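Local structure of hemolysin activator protein CdiB (Acinetobacter baumannii ACICU, 6WIL) at residues A374-S379 with A419-T424; T56-S61 with H130-L135. The protein probably secretes a partner toxin of contact-dependent growth inhibition across the outer membrane, as an Omp85-superfamily two-partner secretion transporter. One frame throughout, in Å; residues are numbered along the deposited sequence.

Interaction 1 of 2, residues A374-S379 with A419-T424; sequences AVLDGS and ADLRYT
Val375, Asp377 and Ser379 pair with Thr424, Arg422 and Asp420 through three antiparallel hydrogen-bonded rungs, the two strand axes running 172° apart. The tightest of the six backbone bonds joins Arg422 N to Asp377 O at 2.7 Å, and between the rungs alpha hydrogens lean on carbonyls, as Tyr423 CA does on Val375 O at 3.4 Å. Directly opposite Leu421 stands Gly378, where the alpha carbons close to 4.1 Å.

The polar face is centred on Asp377 and Arg422. With CG of Asp377 set between its backbone N and carbonyl carbon (chi1 65°), OD1 is turned toward the Arg422 side chain on the same face of the sheet. There it meets Arg422 NE at 3.1 Å by its syn lone pair, while NH2, at 3.3 Å, comes from above the carboxylate plane. Both bonds lie in the guanidinium plane; the two flat groups stand 80° apart, and both bonds end on the one oxygen, OD1. NH1 of the same arginine forms a salt bridge with Asp27 of helix 8-27, and this second carboxylate should help fix the orientation of the guanidinium and share in balancing its charge.

On the other face, the CD1 branch of Leu376 reaches across to CD2 of Leu421 at 3.8 Å and to CD1 of Tyr423 at 3.9 Å. The tyrosine, its ring swung anti to the backbone N, extends until OH lies 3.7 Å from Ala374 CB.

A largely polar face turned to helix 8-27 and a mostly apolar one behind it fit adjacent strands of a transmembrane beta barrel, here the 16-stranded Omp85-type barrel with a helix in its lumen.

Interaction 2 of 2, residues T56-S61 with H130-L135; sequences TVKEIS and HGNLNL
Glu59, Ile60 and Ser61 pair in parallel with Asn132, Leu133 and Asn134, the short strand axes 9° apart. Three bonds carry the regular part: Glu59 O accepts from Leu133 N, Leu133 O from Ser61 N at 3.0 Å, and Ser61 O from Leu135 N at 2.8 Å. Ahead of the ladder, Lys58 N is bonded to Gly131 O at 2.7 Å, nearly straight (167° at the hydrogen).

Packing is close on the buried face. Ile60 and Leu133 lie side by side and point the same way, CG2 of the isoleucine meeting CD2 of the leucine at 4.1 Å. The leucine loses more surface to the contact than any other residue of the two segments. Gly131 fits closely as well: its CA is 3.2 Å from Thr56 O, and its phi of 71° suits glycine.

Toward the loop ends and the Glu59-Asn132 side the contact is looser and polar, although Asn134, farther along the same face as Asn132, is buried. Lys58 folds its chain over the start of the second segment, bringing CE to 3.2 Å from His130 O, while its NZ forms a long salt bridge with Glu59 OE2. Glu59 runs alongside Asn132, the two side chains pointing the same way. Beyond them the His130 side chain leads away from the contact, and both Thr56 and His130 are exposed.

Within this POTRA-like unit, helix 77-85 packs over the apolar face through Ile80, which touches Ile60 and Leu135; strand 120-123 runs antiparallel to strand 132-149, whose other flank pairs here with strand 59-62.

How the interactions relate
From the N terminus the chain first passes helix 8-27, then reaches interaction 2, where 56-61 pairs with 130-135 and closes a loop of 68 intervening residues, 31 of them helical. Interaction 1 opens only later and closes 39 residues, largely an unmodelled connection, between neighbouring barrel strands. The two closures are in series, neither nested nor crossing, with centres about 47 Å apart and nearest atoms about 35 Å apart. One belongs to the POTRA region, the other to the barrel wall. Helix 8-27, ahead of both loops, already lies at the barrel and meets interaction 1 through Asp27; the chain thus leaves the barrel for interaction 2 and comes back for interaction 1.

Interaction 1 of 2, residues A374-S379 with A419-T424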
loop_
_atom_site.group_PDB
_atom_site.type_symbol
_atom_site.label_atom_id
_atom_site.label_comp_id
_atom_site.label_asym_id
_atom_site.label_seq_id
_atom_site.Cartn_x
_atom_site.Cartn_y
_atom_site.Cartn_z
ATOM N N ALA A 374 -0.541 15.405 -1.873
ATOM C CA ALA A 374 -0.816 14.402 -2.889
ATOM C C ALA A 374 -0.130 13.090 -2.536
ATOM O O ALA A 374 0.985 13.079 -2.004
ATOM C CB ALA A 374 -0.353 14.881 -4.265
ATOM N N VAL A 375 -0.806 11.985 -2.831
ATOM C CA VAL A 375 -0.294 10.645 -2.573
ATOM C C VAL A 375 -0.246 9.892 -3.894
ATOM O O VAL A 375 -1.223 9.895 -4.651
ATOM C CB VAL A 375 -1.158 9.892 -1.544
ATOM C CG1 VAL A 375 -0.479 8.593 -1.130
ATOM C CG2 VAL A 375 -1.434 10.769 -0.332
ATOM N N LEU A 376 0.889 9.256 -4.170
ATOM C CA LEU A 376 1.050 8.411 -5.347
ATOM C C LEU A 376 1.577 7.059 -4.897
ATOM O O LEU A 376 2.615 6.988 -4.231
ATOM C CB LEU A 376 2.003 9.042 -6.365
ATOM C CG LEU A 376 2.315 8.170 -7.585
ATOM C CD1 LEU A 376 1.144 8.158 -8.553
ATOM C CD2 LEU A 376 3.593 8.624 -8.279
ATOM N N ASP A 377 0.868 5.991 -5.255
ATOM C CA ASP A 377 1.305 4.655 -4.883
ATOM C C ASP A 377 0.959 3.673 -5.989
ATOM O O ASP A 377 -0.031 3.839 -6.707
ATOM C CB ASP A 377 0.682 4.202 -3.559
ATOM C CG ASP A 377 -0.818 4.058 -3.639
ATOM O OD1 ASP A 377 -1.293 2.969 -4.027
ATOM O OD2 ASP A 377 -1.527 5.035 -3.316
ATOM N N GLY A 378 1.786 2.644 -6.114
ATOM C CA GLY A 378 1.548 1.629 -7.119
ATOM C C GLY A 378 2.430 0.426 -6.883
ATOM O O GLY A 378 3.281 0.408 -5.989
ATOM N N SER A 379 2.212 -0.591 -7.710
ATOM C CA SER A 379 2.973 -1.823 -7.607
ATOM C C SER A 379 3.114 -2.436 -8.989
ATOM O O SER A 379 2.362 -2.116 -9.915
ATOM C CB SER A 379 2.310 -2.819 -6.648
ATOM O OG SER A 379 0.965 -3.065 -7.023
ATOM N N ALA A 419 0.287 -4.735 -12.822
ATOM C CA ALA A 419 0.737 -3.419 -12.404
ATOM C C ALA A 419 -0.444 -2.635 -11.858
ATOM O O ALA A 419 -1.600 -2.890 -12.209
ATOM C CB ALA A 419 1.402 -2.664 -13.557
ATOM N N ASP A 420 -0.134 -1.675 -10.992
ATOM C CA ASP A 420 -1.139 -0.877 -10.312
ATOM C C ASP A 420 -0.604 0.527 -10.109
ATOM O O ASP A 420 0.589 0.725 -9.878
ATOM C CB ASP A 420 -1.516 -1.483 -8.960
ATOM C CG ASP A 420 -2.484 -2.623 -9.097
ATOM O OD1 ASP A 420 -3.631 -2.355 -9.502
ATOM O OD2 ASP A 420 -2.094 -3.780 -8.827
ATOM N N LEU A 421 -1.504 1.500 -10.191
ATOM C CA LEU A 421 -1.129 2.885 -9.952
ATOM C C LEU A 421 -2.334 3.626 -9.403
ATOM O O LEU A 421 -3.439 3.496 -9.937
ATOM C CB LEU A 421 -0.626 3.549 -11.235
ATOM C CG LEU A 421 0.177 4.833 -11.042
ATOM C CD1 LEU A 421 1.269 4.919 -12.093
ATOM C CD2 LEU A 421 -0.729 6.052 -11.110
ATOM N N ARG A 422 -2.118 4.392 -8.337
ATOM C CA ARG A 422 -3.166 5.221 -7.764
ATOM C C ARG A 422 -2.600 6.596 -7.451
ATOM O O ARG A 422 -1.442 6.722 -7.042
ATOM C CB ARG A 422 -3.761 4.590 -6.500
ATOM C CG ARG A 422 -4.479 3.271 -6.748
ATOM C CD ARG A 422 -5.238 2.824 -5.514
ATOM N NE ARG A 422 -4.359 2.703 -4.355
ATOM C CZ ARG A 422 -4.781 2.469 -3.116
ATOM N NH1 ARG A 422 -6.077 2.332 -2.869
ATOM N NH2 ARG A 422 -3.906 2.376 -2.123
ATOM N N TYR A 423 -3.422 7.624 -7.653
ATOM C CA TYR A 423 -3.019 8.999 -7.385
ATOM C C TYR A 423 -4.185 9.758 -6.771
ATOM O O TYR A 423 -5.318 9.661 -7.253
ATOM C CB TYR A 423 -2.545 9.696 -8.664
ATOM C CG TYR A 423 -2.106 11.128 -8.461
ATOM C CD1 TYR A 423 -0.883 11.424 -7.875
ATOM C CD2 TYR A 423 -2.909 12.186 -8.868
ATOM C CE1 TYR A 423 -0.475 12.729 -7.694
ATOM C CE2 TYR A 423 -2.509 13.498 -8.689
ATOM C CZ TYR A 423 -1.292 13.762 -8.102
ATOM O OH TYR A 423 -0.883 15.064 -7.920
ATOM N N THR A 424 -3.898 10.514 -5.712
ATOM C CA THR A 424 -4.890 11.303 -4.998
ATOM C C THR A 424 -4.301 12.669 -4.691
ATOM O O THR A 424 -3.141 12.771 -4.283
ATOM C CB THR A 424 -5.319 10.611 -3.691
ATOM O OG1 THR A 424 -6.228 9.547 -3.986
ATOM C CG2 THR A 424 -5.989 11.588 -2.739
#

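Interaction 2 of 2, residues T56-S61 with H130-L135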
loop_
_atom_site.group_PDB
_atom_site.type_symbol
_atom_site.label_atom_id
_atom_site.label_comp_id
_atom_site.label_asym_id
_atom_site.label_seq_id
_atom_site.Cartn_x
_atom_site.Cartn_y
_atom_site.Cartn_z
ATOM N N THR A 56 45.330 25.993 4.080
ATOM C CA THR A 56 45.256 25.095 2.934
ATOM C C THR A 56 45.016 23.682 3.444
ATOM O O THR A 56 45.868 23.115 4.137
ATOM C CB THR A 56 46.540 25.169 2.113
ATOM O OG1 THR A 56 46.681 26.486 1.563
ATOM C CG2 THR A 56 46.514 24.146 0.986
ATOM N N VAL A 57 43.862 23.110 3.122
ATOM C CA VAL A 57 43.572 21.753 3.563
ATOM C C VAL A 57 44.166 20.776 2.556
ATOM O O VAL A 57 43.995 20.928 1.341
ATOM C CB VAL A 57 42.059 21.543 3.761
ATOM C CG1 VAL A 57 41.484 22.662 4.612
ATOM C CG2 VAL A 57 41.312 21.449 2.439
ATOM N N LYS A 58 44.922 19.807 3.054
ATOM C CA LYS A 58 45.476 18.774 2.200
ATOM C C LYS A 58 44.939 17.390 2.521
ATOM O O LYS A 58 45.188 16.457 1.749
ATOM C CB LYS A 58 47.012 18.764 2.287
ATOM C CG LYS A 58 47.583 18.264 3.598
ATOM C CD LYS A 58 49.064 18.607 3.685
ATOM C CE LYS A 58 49.719 18.029 4.932
ATOM N NZ LYS A 58 50.001 16.570 4.816
ATOM N N GLU A 59 44.210 17.232 3.625
ATOM C CA GLU A 59 43.603 15.960 3.993
ATOM C C GLU A 59 42.274 16.234 4.678
ATOM O O GLU A 59 42.216 17.037 5.615
ATOM C CB GLU A 59 44.511 15.145 4.928
ATOM C CG GLU A 59 45.960 15.025 4.479
ATOM C CD GLU A 59 46.730 13.961 5.233
ATOM O OE1 GLU A 59 46.158 13.351 6.161
ATOM O OE2 GLU A 59 47.909 13.730 4.886
ATOM N N ILE A 60 41.216 15.577 4.213
ATOM C CA ILE A 60 39.928 15.570 4.896
ATOM C C ILE A 60 39.691 14.153 5.392
ATOM O O ILE A 60 39.653 13.207 4.594
ATOM C CB ILE A 60 38.785 16.035 3.984
ATOM C CG1 ILE A 60 39.166 17.338 3.283
ATOM C CG2 ILE A 60 37.509 16.220 4.803
ATOM C CD1 ILE A 60 38.321 17.644 2.062
ATOM N N SER A 61 39.544 13.999 6.704
ATOM C CA SER A 61 39.456 12.678 7.303
ATOM C C SER A 61 38.366 12.663 8.361
ATOM O O SER A 61 37.985 13.700 8.911
ATOM C CB SER A 61 40.793 12.254 7.927
ATOM O OG SER A 61 41.886 12.627 7.107
ATOM N N HIS A 130 48.510 21.608 10.480
ATOM C CA HIS A 130 49.249 20.870 9.464
ATOM C C HIS A 130 48.434 20.678 8.189
ATOM O O HIS A 130 48.712 19.761 7.411
ATOM C CB HIS A 130 49.703 19.520 10.020
ATOM C CG HIS A 130 50.232 19.588 11.421
ATOM N ND1 HIS A 130 51.571 19.745 11.708
ATOM C CD2 HIS A 130 49.599 19.518 12.616
ATOM C CE1 HIS A 130 51.740 19.769 13.018
ATOM N NE2 HIS A 130 50.559 19.634 13.592
ATOM N N GLY A 131 47.428 21.522 7.963
ATOM C CA GLY A 131 46.589 21.404 6.787
ATOM C C GLY A 131 45.639 20.224 6.776
ATOM O O GLY A 131 45.096 19.893 5.719
ATOM N N ASN A 132 45.413 19.579 7.919
ATOM C CA ASN A 132 44.543 18.409 7.996
ATOM C C ASN A 132 43.184 18.822 8.551
ATOM O O ASN A 132 43.069 19.183 9.727
ATOM C CB ASN A 132 45.173 17.320 8.862
ATOM C CG ASN A 132 46.391 16.697 8.216
ATOM O OD1 ASN A 132 46.765 17.055 7.099
ATOM N ND2 ASN A 132 47.027 15.770 8.921
ATOM N N LEU A 133 42.155 18.760 7.710
ATOM C CA LEU A 133 40.787 18.947 8.177
ATOM C C LEU A 133 40.291 17.619 8.731
ATOM O O LEU A 133 40.039 16.677 7.973
ATOM C CB LEU A 133 39.884 19.443 7.053
ATOM C CG LEU A 133 38.431 19.627 7.498
ATOM C CD1 LEU A 133 38.355 20.633 8.632
ATOM C CD2 LEU A 133 37.552 20.052 6.337
ATOM N N ASN A 134 40.161 17.535 10.050
ATOM C CA ASN A 134 39.780 16.300 10.721
ATOM C C ASN A 134 38.387 16.471 11.312
ATOM O O ASN A 134 38.191 17.256 12.247
ATOM C CB ASN A 134 40.803 15.926 11.789
ATOM C CG ASN A 134 42.075 15.358 11.193
ATOM O OD1 ASN A 134 42.093 14.938 10.036
ATOM N ND2 ASN A 134 43.139 15.328 11.982
ATOM N N LEU A 135 37.427 15.738 10.762
ATOM C CA LEU A 135 36.054 15.764 11.233
ATOM C C LEU A 135 35.808 14.613 12.197
ATOM O O LEU A 135 36.453 13.563 12.122
ATOM C CB LEU A 135 35.070 15.675 10.069
ATOM C CG LEU A 135 34.981 16.910 9.177
ATOM C CD1 LEU A 135 33.902 16.707 8.132
ATOM C CD2 LEU A 135 34.703 18.147 10.013
#